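Side-chain contacts in YfdX protein (Salmonella enterica I, PDB 6A02), which is of unknown molecular function but is linked to the bacterial response to antibiotic stress and to virulence: residues A21-A24 with M25-I28; N37-T40 with Q41-E44; D112-G115 with T116-L120; T144-L147 with S148-E152. All blocks are in the same frame, centred on the assembly; numbering follows the deposited sequence.

Contact 1 of 4, residues A21-A24 with M25-I28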
loop_
_atom_site.group_PDB
_atom_site.type_symbol
_atom_site.label_atom_id
_atom_site.label_comp_id
_atom_site.label_asym_id
_atom_site.label_seq_id
_atom_site.Cartn_x
_atom_site.Cartn_y
_atom_site.Cartn_z
ATOM N N ALA A 21 13.524 -5.964 -15.323
ATOM C CA ALA A 21 13.584 -5.912 -13.866
ATOM C C ALA A 21 12.194 -5.923 -13.253
ATOM O O ALA A 21 12.004 -6.470 -12.160
ATOM C CB ALA A 21 14.362 -4.683 -13.405
ATOM N N TRP A 22 11.214 -5.312 -13.921
ATOM C CA TRP A 22 9.845 -5.438 -13.440
ATOM C C TRP A 22 9.417 -6.899 -13.400
ATOM O O TRP A 22 8.869 -7.369 -12.395
ATOM C CB TRP A 22 8.888 -4.597 -14.295
ATOM C CG TRP A 22 7.556 -4.486 -13.643
ATOM C CD1 TRP A 22 7.165 -3.555 -12.726
ATOM C CD2 TRP A 22 6.453 -5.366 -13.820
ATOM N NE1 TRP A 22 5.872 -3.794 -12.329
ATOM C CE2 TRP A 22 5.412 -4.900 -12.996
ATOM C CE3 TRP A 22 6.238 -6.494 -14.613
ATOM C CZ2 TRP A 22 4.178 -5.530 -12.929
ATOM C CZ3 TRP A 22 5.011 -7.117 -14.550
ATOM C CH2 TRP A 22 3.997 -6.630 -13.716
ATOM N N GLN A 23 9.673 -7.640 -14.483
ATOM C CA GLN A 23 9.294 -9.047 -14.512
ATOM C C GLN A 23 10.083 -9.851 -13.491
ATOM O O GLN A 23 9.551 -10.803 -12.909
ATOM C CB GLN A 23 9.491 -9.604 -15.922
ATOM C CG GLN A 23 9.019 -11.048 -16.085
ATOM C CD GLN A 23 7.532 -11.182 -15.855
ATOM O OE1 GLN A 23 6.748 -10.375 -16.354
ATOM N NE2 GLN A 23 7.134 -12.176 -15.060
ATOM N N ALA A 24 11.337 -9.472 -13.251
ATOM C CA ALA A 24 12.132 -10.149 -12.233
ATOM C C ALA A 24 11.492 -10.003 -10.860
ATOM O O ALA A 24 11.428 -10.971 -10.090
ATOM C CB ALA A 24 13.558 -9.594 -12.225
ATOM N N MET A 25 10.991 -8.807 -10.541
ATOM C CA MET A 25 10.350 -8.622 -9.242
ATOM C C MET A 25 9.068 -9.434 -9.145
ATOM O O MET A 25 8.753 -9.980 -8.080
ATOM C CB MET A 25 10.070 -7.138 -8.998
ATOM C CG MET A 25 11.322 -6.267 -8.915
ATOM S SD MET A 25 12.613 -6.942 -7.843
ATOM C CE MET A 25 11.757 -6.956 -6.273
ATOM N N ARG A 26 8.315 -9.522 -10.244
ATOM C CA ARG A 26 7.135 -10.377 -10.274
ATOM C C ARG A 26 7.529 -11.832 -10.031
ATOM O O ARG A 26 6.902 -12.536 -9.223
ATOM C CB ARG A 26 6.439 -10.172 -11.622
ATOM C CG ARG A 26 5.458 -11.232 -12.041
ATOM C CD ARG A 26 4.304 -11.381 -11.092
ATOM N NE ARG A 26 3.255 -12.187 -11.716
ATOM C CZ ARG A 26 2.209 -12.684 -11.064
ATOM N NH1 ARG A 26 2.083 -12.471 -9.767
ATOM N NH2 ARG A 26 1.301 -13.403 -11.713
ATOM N N ASP A 27 8.610 -12.283 -10.676
ATOM C CA ASP A 27 9.073 -13.657 -10.490
ATOM C C ASP A 27 9.522 -13.911 -9.051
ATOM O O ASP A 27 9.310 -15.008 -8.515
ATOM C CB ASP A 27 10.223 -13.960 -11.454
ATOM C CG ASP A 27 9.781 -14.049 -12.902
ATOM O OD1 ASP A 27 8.556 -14.064 -13.168
ATOM O OD2 ASP A 27 10.688 -14.115 -13.765
ATOM N N ILE A 28 10.157 -12.917 -8.422
ATOM C CA ILE A 28 10.610 -13.039 -7.036
ATOM C C ILE A 28 9.428 -13.276 -6.097
ATOM O O ILE A 28 9.483 -14.132 -5.204
ATOM C CB ILE A 28 11.426 -11.787 -6.648
ATOM C CG1 ILE A 28 12.817 -11.844 -7.273
ATOM C CG2 ILE A 28 11.535 -11.623 -5.140
ATOM C CD1 ILE A 28 13.546 -10.525 -7.177
HETATM O O HOH W 1 3.998 -12.996 -14.909
#
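Gln23 and Asp27 form the one side-chain hydrogen bond between these successive turns of helix 19-36: Gln23 NE2 donates to Asp27 OD1 at 3.0 Å. The oxygen stays close to the plane of the Gln23 amide, yet NE2 reaches it from above the carboxylate, 42° out of that plane. Gln23 can do this because CG stands opposite the backbone N (chi1 -176°) and the chain then bends at chi2, folding the amide forward along the helix.

A water adds a second polar link. It accepts from Gln23 NE2 at 3.2 Å and, weakly, from Arg26 NE at 3.4 Å, at the in-plane edge of the guanidinium. Backbone i to i+4 bonds run beneath, such as Asp27 N to Gln23 O at 2.8 Å.

Looser packing adds to this: Arg26 CG runs alongside the Gln23 amide, 3.6 Å from Gln23 NE2, and Arg26 CB comes obliquely within 4.5 Å of Trp22 CZ3.

Arg26 makes a cation-pi pair with Trp22 of the second subunit, and Trp22 one with its Arg26; Asn82 there also binds Arg26 NH1. Within the chain, Ala21 and Met25 pack on strand 77-89, Ala24 and Asp27 on helix 40-54, and Ile28 on helices 136-151 and 155-167.

Contact 2 of 4, residues N37-T40 with Q41-E44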
loop_
_atom_site.group_PDB
_atom_site.type_symbol
_atom_site.label_atom_id
_atom_site.label_comp_id
_atom_site.label_asym_id
_atom_site.label_seq_id
_atom_site.Cartn_x
_atom_site.Cartn_y
_atom_site.Cartn_z
ATOM N N ASN A 37 3.935 -22.926 -0.782
ATOM C CA ASN A 37 2.961 -23.744 -1.492
ATOM C C ASN A 37 3.464 -25.165 -1.737
ATOM O O ASN A 37 2.824 -25.915 -2.484
ATOM C CB ASN A 37 2.612 -23.053 -2.817
ATOM C CG ASN A 37 1.282 -23.502 -3.391
ATOM O OD1 ASN A 37 0.373 -23.896 -2.660
ATOM N ND2 ASN A 37 1.156 -23.429 -4.719
ATOM N N GLY A 38 4.598 -25.535 -1.143
ATOM C CA GLY A 38 5.124 -26.876 -1.317
ATOM C C GLY A 38 5.635 -27.178 -2.706
ATOM O O GLY A 38 5.674 -28.348 -3.101
ATOM N N ARG A 39 6.036 -26.165 -3.461
ATOM C CA ARG A 39 6.546 -26.336 -4.816
ATOM C C ARG A 39 7.927 -25.691 -4.889
ATOM O O ARG A 39 8.128 -24.715 -5.618
ATOM C CB ARG A 39 5.574 -25.725 -5.844
ATOM C CG ARG A 39 4.249 -26.476 -5.984
ATOM C CD ARG A 39 3.259 -25.689 -6.835
ATOM N NE ARG A 39 2.217 -26.530 -7.430
ATOM C CZ ARG A 39 1.089 -26.891 -6.820
ATOM N NH1 ARG A 39 0.843 -26.508 -5.572
ATOM N NH2 ARG A 39 0.209 -27.656 -7.454
ATOM N N THR A 40 8.882 -26.241 -4.131
ATOM C CA THR A 40 10.199 -25.607 -4.051
ATOM C C THR A 40 10.940 -25.649 -5.382
ATOM O O THR A 40 11.734 -24.750 -5.672
ATOM C CB THR A 40 11.063 -26.223 -2.943
ATOM O OG1 THR A 40 11.274 -27.614 -3.227
ATOM C CG2 THR A 40 10.423 -26.041 -1.568
ATOM N N GLN A 41 10.715 -26.682 -6.200
ATOM C CA GLN A 41 11.384 -26.715 -7.493
ATOM C C GLN A 41 10.829 -25.644 -8.427
ATOM O O GLN A 41 11.582 -25.011 -9.176
ATOM C CB GLN A 41 11.355 -28.138 -8.065
ATOM C CG GLN A 41 12.122 -29.088 -7.135
ATOM C CD GLN A 41 11.939 -30.561 -7.438
ATOM O OE1 GLN A 41 11.117 -31.239 -6.817
ATOM N NE2 GLN A 41 12.730 -31.073 -8.370
ATOM N N LYS A 42 9.521 -25.372 -8.341
ATOM C CA LYS A 42 8.966 -24.237 -9.069
ATOM C C LYS A 42 9.538 -22.920 -8.555
ATOM O O LYS A 42 9.856 -22.024 -9.345
ATOM C CB LYS A 42 7.444 -24.243 -8.967
ATOM C CG LYS A 42 6.778 -23.245 -9.894
ATOM C CD LYS A 42 5.269 -23.445 -9.872
ATOM C CE LYS A 42 4.581 -22.679 -10.987
ATOM N NZ LYS A 42 3.124 -23.008 -11.032
ATOM N N ALA A 43 9.711 -22.799 -7.241
ATOM C CA ALA A 43 10.309 -21.587 -6.693
ATOM C C ALA A 43 11.715 -21.372 -7.234
ATOM O O ALA A 43 12.102 -20.245 -7.558
ATOM C CB ALA A 43 10.338 -21.656 -5.173
ATOM N N GLU A 44 12.496 -22.448 -7.350
ATOM C CA GLU A 44 13.837 -22.312 -7.908
ATOM C C GLU A 44 13.794 -21.884 -9.365
ATOM O O GLU A 44 14.605 -21.052 -9.790
ATOM C CB GLU A 44 14.611 -23.622 -7.746
ATOM C CG GLU A 44 14.888 -23.963 -6.297
ATOM C CD GLU A 44 15.638 -25.258 -6.118
ATOM O OE1 GLU A 44 15.956 -25.891 -7.146
ATOM O OE2 GLU A 44 15.891 -25.637 -4.947
HETATM O O HOH W 2 13.795 -27.677 -4.629
#
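The Glu44 carboxylate reaches Thr40 through a water: the water lies 2.9 Å from Thr40 OG1 and gives a weak bond to Glu44 OE2. The Arg39 guanidinium, by contrast, has neither face nor edge touched by residues 41-44; its extended chain carries it beyond them, roughly alongside the Lys42 chain. The segment is the turn between helix 19-36 and helix 40-54. Gly38, with positive phi, is the C-prime residue of a Schellman motif closing the first helix (Arg39 N to Glu34 O, Gly38 N to Leu35 O), and Arg39 is the N-cap of the second.

Thr40 OG1 sits between its backbone N and carbonyl carbon (chi1 61°), on the side where the water can bridge to Glu44. Glu44 CG in turn lies 3.3 Å from Thr40 O. Arg39 CB meets Lys42 CB at 3.9 Å, while the charged ends stay apart, Arg39 NE being 5.1 Å from Lys42 NZ. That ammonium bonds to Asn9 of the second subunit and makes a weak, long ion pair with Glu34; Lys113 of the second subunit binds Asn37 OD1.

Two backbone bonds start the new helix. Glu44 N reaches Thr40 O at 2.9 Å, and Ala43 N meets Arg39 O at 3.0 Å, lying in the plane of that carbonyl.

Contact 3 of 4, residues D112-G115 with T116-L120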
loop_
_atom_site.group_PDB
_atom_site.type_symbol
_atom_site.label_atom_id
_atom_site.label_comp_id
_atom_site.label_asym_id
_atom_site.label_seq_id
_atom_site.Cartn_x
_atom_site.Cartn_y
_atom_site.Cartn_z
ATOM N N ASP A 112 1.545 15.751 -26.871
ATOM C CA ASP A 112 2.185 16.936 -26.303
ATOM C C ASP A 112 2.119 16.811 -24.784
ATOM O O ASP A 112 1.165 17.265 -24.152
ATOM C CB ASP A 112 1.426 18.168 -26.782
ATOM C CG ASP A 112 2.036 19.469 -26.303
ATOM O OD1 ASP A 112 3.037 19.450 -25.556
ATOM O OD2 ASP A 112 1.487 20.528 -26.677
ATOM N N LYS A 113 3.159 16.216 -24.193
ATOM C CA LYS A 113 3.140 15.968 -22.752
ATOM C C LYS A 113 3.069 17.273 -21.972
ATOM O O LYS A 113 2.256 17.416 -21.055
ATOM C CB LYS A 113 4.372 15.173 -22.321
ATOM C CG LYS A 113 4.527 13.816 -22.961
ATOM C CD LYS A 113 5.647 13.046 -22.274
ATOM C CE LYS A 113 6.341 12.077 -23.220
ATOM N NZ LYS A 113 7.320 11.189 -22.509
ATOM N N LYS A 114 3.931 18.234 -22.317
ATOM C CA LYS A 114 3.930 19.513 -21.613
ATOM C C LYS A 114 2.590 20.225 -21.758
ATOM O O LYS A 114 2.056 20.764 -20.781
ATOM C CB LYS A 114 5.080 20.385 -22.120
ATOM C CG LYS A 114 5.050 21.825 -21.626
ATOM C CD LYS A 114 5.621 21.959 -20.225
ATOM C CE LYS A 114 5.637 23.415 -19.781
ATOM N NZ LYS A 114 6.614 24.229 -20.565
ATOM N N GLY A 115 2.031 20.235 -22.967
ATOM C CA GLY A 115 0.723 20.831 -23.155
ATOM C C GLY A 115 -0.369 20.118 -22.384
ATOM O O GLY A 115 -1.337 20.748 -21.948
ATOM N N THR A 116 -0.233 18.797 -22.210
ATOM C CA THR A 116 -1.194 18.046 -21.404
ATOM C C THR A 116 -1.140 18.492 -19.950
ATOM O O THR A 116 -2.175 18.788 -19.339
ATOM C CB THR A 116 -0.907 16.548 -21.524
ATOM O OG1 THR A 116 -1.068 16.148 -22.890
ATOM C CG2 THR A 116 -1.862 15.746 -20.648
ATOM N N ILE A 117 0.067 18.558 -19.385
ATOM C CA ILE A 117 0.227 19.008 -18.003
ATOM C C ILE A 117 -0.345 20.406 -17.826
ATOM O O ILE A 117 -1.054 20.688 -16.850
ATOM C CB ILE A 117 1.707 18.927 -17.581
ATOM C CG1 ILE A 117 2.229 17.496 -17.747
ATOM C CG2 ILE A 117 1.889 19.419 -16.153
ATOM C CD1 ILE A 117 1.386 16.452 -17.034
ATOM N N GLU A 118 -0.077 21.298 -18.782
ATOM C CA GLU A 118 -0.541 22.673 -18.634
ATOM C C GLU A 118 -2.057 22.773 -18.781
ATOM O O GLU A 118 -2.709 23.513 -18.031
ATOM C CB GLU A 118 0.208 23.594 -19.597
ATOM C CG GLU A 118 1.645 23.895 -19.144
ATOM C CD GLU A 118 1.734 24.360 -17.681
ATOM O OE1 GLU A 118 0.956 25.257 -17.279
ATOM O OE2 GLU A 118 2.583 23.826 -16.932
ATOM N N ALA A 119 -2.643 22.023 -19.719
ATOM C CA ALA A 119 -4.098 22.024 -19.850
ATOM C C ALA A 119 -4.765 21.423 -18.617
ATOM O O ALA A 119 -5.822 21.895 -18.177
ATOM C CB ALA A 119 -4.525 21.277 -21.114
ATOM N N LEU A 120 -4.165 20.375 -18.045
ATOM C CA LEU A 120 -4.739 19.789 -16.839
ATOM C C LEU A 120 -4.705 20.769 -15.673
ATOM O O LEU A 120 -5.637 20.803 -14.858
ATOM C CB LEU A 120 -4.039 18.473 -16.496
ATOM C CG LEU A 120 -4.426 17.320 -17.431
ATOM C CD1 LEU A 120 -3.585 16.089 -17.140
ATOM C CD2 LEU A 120 -5.906 16.993 -17.310
#
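Asp112 O is gripped twice by Thr116, once by the backbone N and once by the hydroxyl, each at 2.8 Å: Thr116 N to Asp112 O is the ordinary helical bond, and Thr116 OG1 to Asp112 O comes from above the carbonyl plane, 43° out of it. The two donors therefore approach from different directions. With chi1 at -62°, OG1 lies beside its own backbone N and faces back toward the start of the helix, so the hydroxyl of a buried side chain has a partner one turn earlier.

The Asp112 carboxylate turns the other way, into the first turn. Gly115 N donates to Asp112 OD1 at 2.9 Å, from well above the carboxylate plane (67°). Gly115 has no side chain to crowd the carboxylate, and Asp112 OD2 lies 3.6 Å from Gly115 CA.

Lys114 and Glu118 run side by side. Their closest approach is aliphatic, Lys114 CE to Glu118 CG at 4.1 Å, whereas Lys114 NZ is 5.4 Å from Glu118 OE2, too far for a salt bridge. That oxygen pairs instead with Lys121. On another side of the helix Ile117 CG1 rests 3.3 Å from Lys113 O, and its side chain continues onto Val127 of strand 125-135. Thr116 and Ala119 face helix 94-109. Lys113 NZ leaves the turn to bond Asn37 of the second subunit, together with Asn14 and Leu12 O of its own chain.

An aspartate N-cap, its carboxylate bonded to the backbone N three residues on, is the classical start of an alpha-helix, here helix 113-122.

Contact 4 of 4, residues T144-L147 with S148-E152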
loop_
_atom_site.group_PDB
_atom_site.type_symbol
_atom_site.label_atom_id
_atom_site.label_comp_id
_atom_site.label_asym_id
_atom_site.label_seq_id
_atom_site.Cartn_x
_atom_site.Cartn_y
_atom_site.Cartn_z
ATOM N N THR A 144 20.477 -14.221 -6.095
ATOM C CA THR A 144 21.510 -15.245 -6.198
ATOM C C THR A 144 21.691 -15.964 -4.872
ATOM O O THR A 144 21.830 -17.194 -4.837
ATOM C CB THR A 144 22.820 -14.618 -6.658
ATOM O OG1 THR A 144 22.644 -14.084 -7.975
ATOM C CG2 THR A 144 23.918 -15.672 -6.692
ATOM N N THR A 145 21.670 -15.216 -3.768
ATOM C CA THR A 145 21.819 -15.843 -2.460
ATOM C C THR A 145 20.607 -16.701 -2.122
ATOM O O THR A 145 20.752 -17.793 -1.565
ATOM C CB THR A 145 22.089 -14.787 -1.384
ATOM O OG1 THR A 145 23.204 -13.977 -1.777
ATOM C CG2 THR A 145 22.422 -15.464 -0.066
ATOM N N ALA A 146 19.400 -16.248 -2.479
ATOM C CA ALA A 146 18.220 -17.071 -2.230
ATOM C C ALA A 146 18.293 -18.394 -2.987
ATOM O O ALA A 146 17.926 -19.443 -2.445
ATOM C CB ALA A 146 16.942 -16.310 -2.599
ATOM N N LEU A 147 18.749 -18.360 -4.246
ATOM C CA LEU A 147 18.912 -19.601 -5.000
ATOM C C LEU A 147 19.914 -20.523 -4.318
ATOM O O LEU A 147 19.680 -21.735 -4.203
ATOM C CB LEU A 147 19.348 -19.297 -6.432
ATOM C CG LEU A 147 18.240 -18.943 -7.411
ATOM C CD1 LEU A 147 18.850 -18.378 -8.680
ATOM C CD2 LEU A 147 17.383 -20.170 -7.702
ATOM N N SER A 148 21.029 -19.963 -3.838
ATOM C CA SER A 148 22.012 -20.772 -3.123
ATOM C C SER A 148 21.402 -21.408 -1.881
ATOM O O SER A 148 21.646 -22.585 -1.588
ATOM C CB SER A 148 23.209 -19.905 -2.747
ATOM O OG SER A 148 23.889 -19.439 -3.903
ATOM N N LEU A 149 20.610 -20.642 -1.129
ATOM C CA LEU A 149 19.934 -21.202 0.034
ATOM C C LEU A 149 18.954 -22.295 -0.371
ATOM O O LEU A 149 18.833 -23.316 0.319
ATOM C CB LEU A 149 19.214 -20.088 0.805
ATOM C CG LEU A 149 20.149 -19.095 1.496
ATOM C CD1 LEU A 149 19.397 -17.833 1.909
ATOM C CD2 LEU A 149 20.812 -19.737 2.714
ATOM N N MET A 150 18.242 -22.103 -1.488
ATOM C CA MET A 150 17.354 -23.153 -1.977
ATOM C C MET A 150 18.139 -24.414 -2.331
ATOM O O MET A 150 17.713 -25.527 -1.995
ATOM C CB MET A 150 16.541 -22.657 -3.170
ATOM C CG MET A 150 15.522 -21.565 -2.808
ATOM S SD MET A 150 14.577 -21.075 -4.269
ATOM C CE MET A 150 14.105 -19.392 -3.818
ATOM N N ASN A 151 19.295 -24.260 -2.978
ATOM C CA ASN A 151 20.131 -25.425 -3.278
ATOM C C ASN A 151 20.503 -26.165 -2.004
ATOM O O ASN A 151 20.599 -27.402 -1.987
ATOM C CB ASN A 151 21.407 -24.996 -4.006
ATOM C CG ASN A 151 21.150 -24.460 -5.400
ATOM O OD1 ASN A 151 20.121 -24.738 -6.010
ATOM N ND2 ASN A 151 22.095 -23.685 -5.908
ATOM N N GLU A 152 20.729 -25.424 -0.922
ATOM C CA GLU A 152 21.098 -26.030 0.348
ATOM C C GLU A 152 19.911 -26.586 1.120
ATOM O O GLU A 152 20.121 -27.210 2.165
ATOM C CB GLU A 152 21.853 -25.017 1.210
ATOM C CG GLU A 152 23.169 -24.565 0.613
ATOM C CD GLU A 152 23.761 -23.373 1.344
ATOM O OE1 GLU A 152 23.120 -22.871 2.286
ATOM O OE2 GLU A 152 24.867 -22.936 0.974
#
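Met150 reaches back along helix 136-151 toward Ala146, and the two form an apolar pair, Ala146 CB to Met150 CE at 4.4 Å. The Met150 chain runs straight beyond CG, and its first torsion (chi1 -68°) sets CG beside its own backbone N, only 3.2 Å from Ala146 O. From there the thioether slants outward and back toward the preceding turn, its methyl end near the alanine.

A similar pair lies on another side of the helix. Leu149 swings its CG to 3.4 Å from Thr145 O, and Leu149 CD1 meets Thr145 CG2 at 4.3 Å. Thr145 is turned (chi1 -53°) so that its methyl looks onward to Leu149, while OG1 turns back to bond Lys141 O.

Asn151 has the same first torsion but carries a polar end. Asn151 CG comes 3.3 Å from Leu147 O, which stands equally far, 3.5 Å, from Asn151 OD1 and from Asn151 ND2. The firm bond to that carbonyl is the backbone one, Asn151 N to Leu147 O at 2.8 Å.

Around the helix, Met150 packs on Ala158 and Leu162 of helix 155-167 and on Glu44 and Ala47 of helix 40-54. Thr144 OG1 bonds Glu51, and Thr145 and Leu149 pack against Tyr91 of the third subunit.

Chemically, then, the bonds that the geometry establishes between the two turns are backbone ones, and the side-chain pairs Ala146-Met150 and Thr145-Leu149 rest on dispersion contact between methyl groups.

Contacts 2 and 4 lie on one side of the chain's centre, with contact 1 nearer the middle; contact 3 lies on the opposite side from 2 and 4, its own centre about 48 Å from theirs. Contacts 2 and 4 touch directly: Glu44 O is 3.6 Å from Leu147 CD2, and Ala43 C is 4.1 Å from Met150 SD. Contact 1 comes near both without touching, with nearest atoms about 6 Å from contact 2 and 7 Å from contact 4. Assembly links the distant pair, because Lys113 of contact 3 bonds Asn37 in contact 2 of another subunit. No active site is established; the side chain of Ile28 lies about 8 Å from a bound sodium ion.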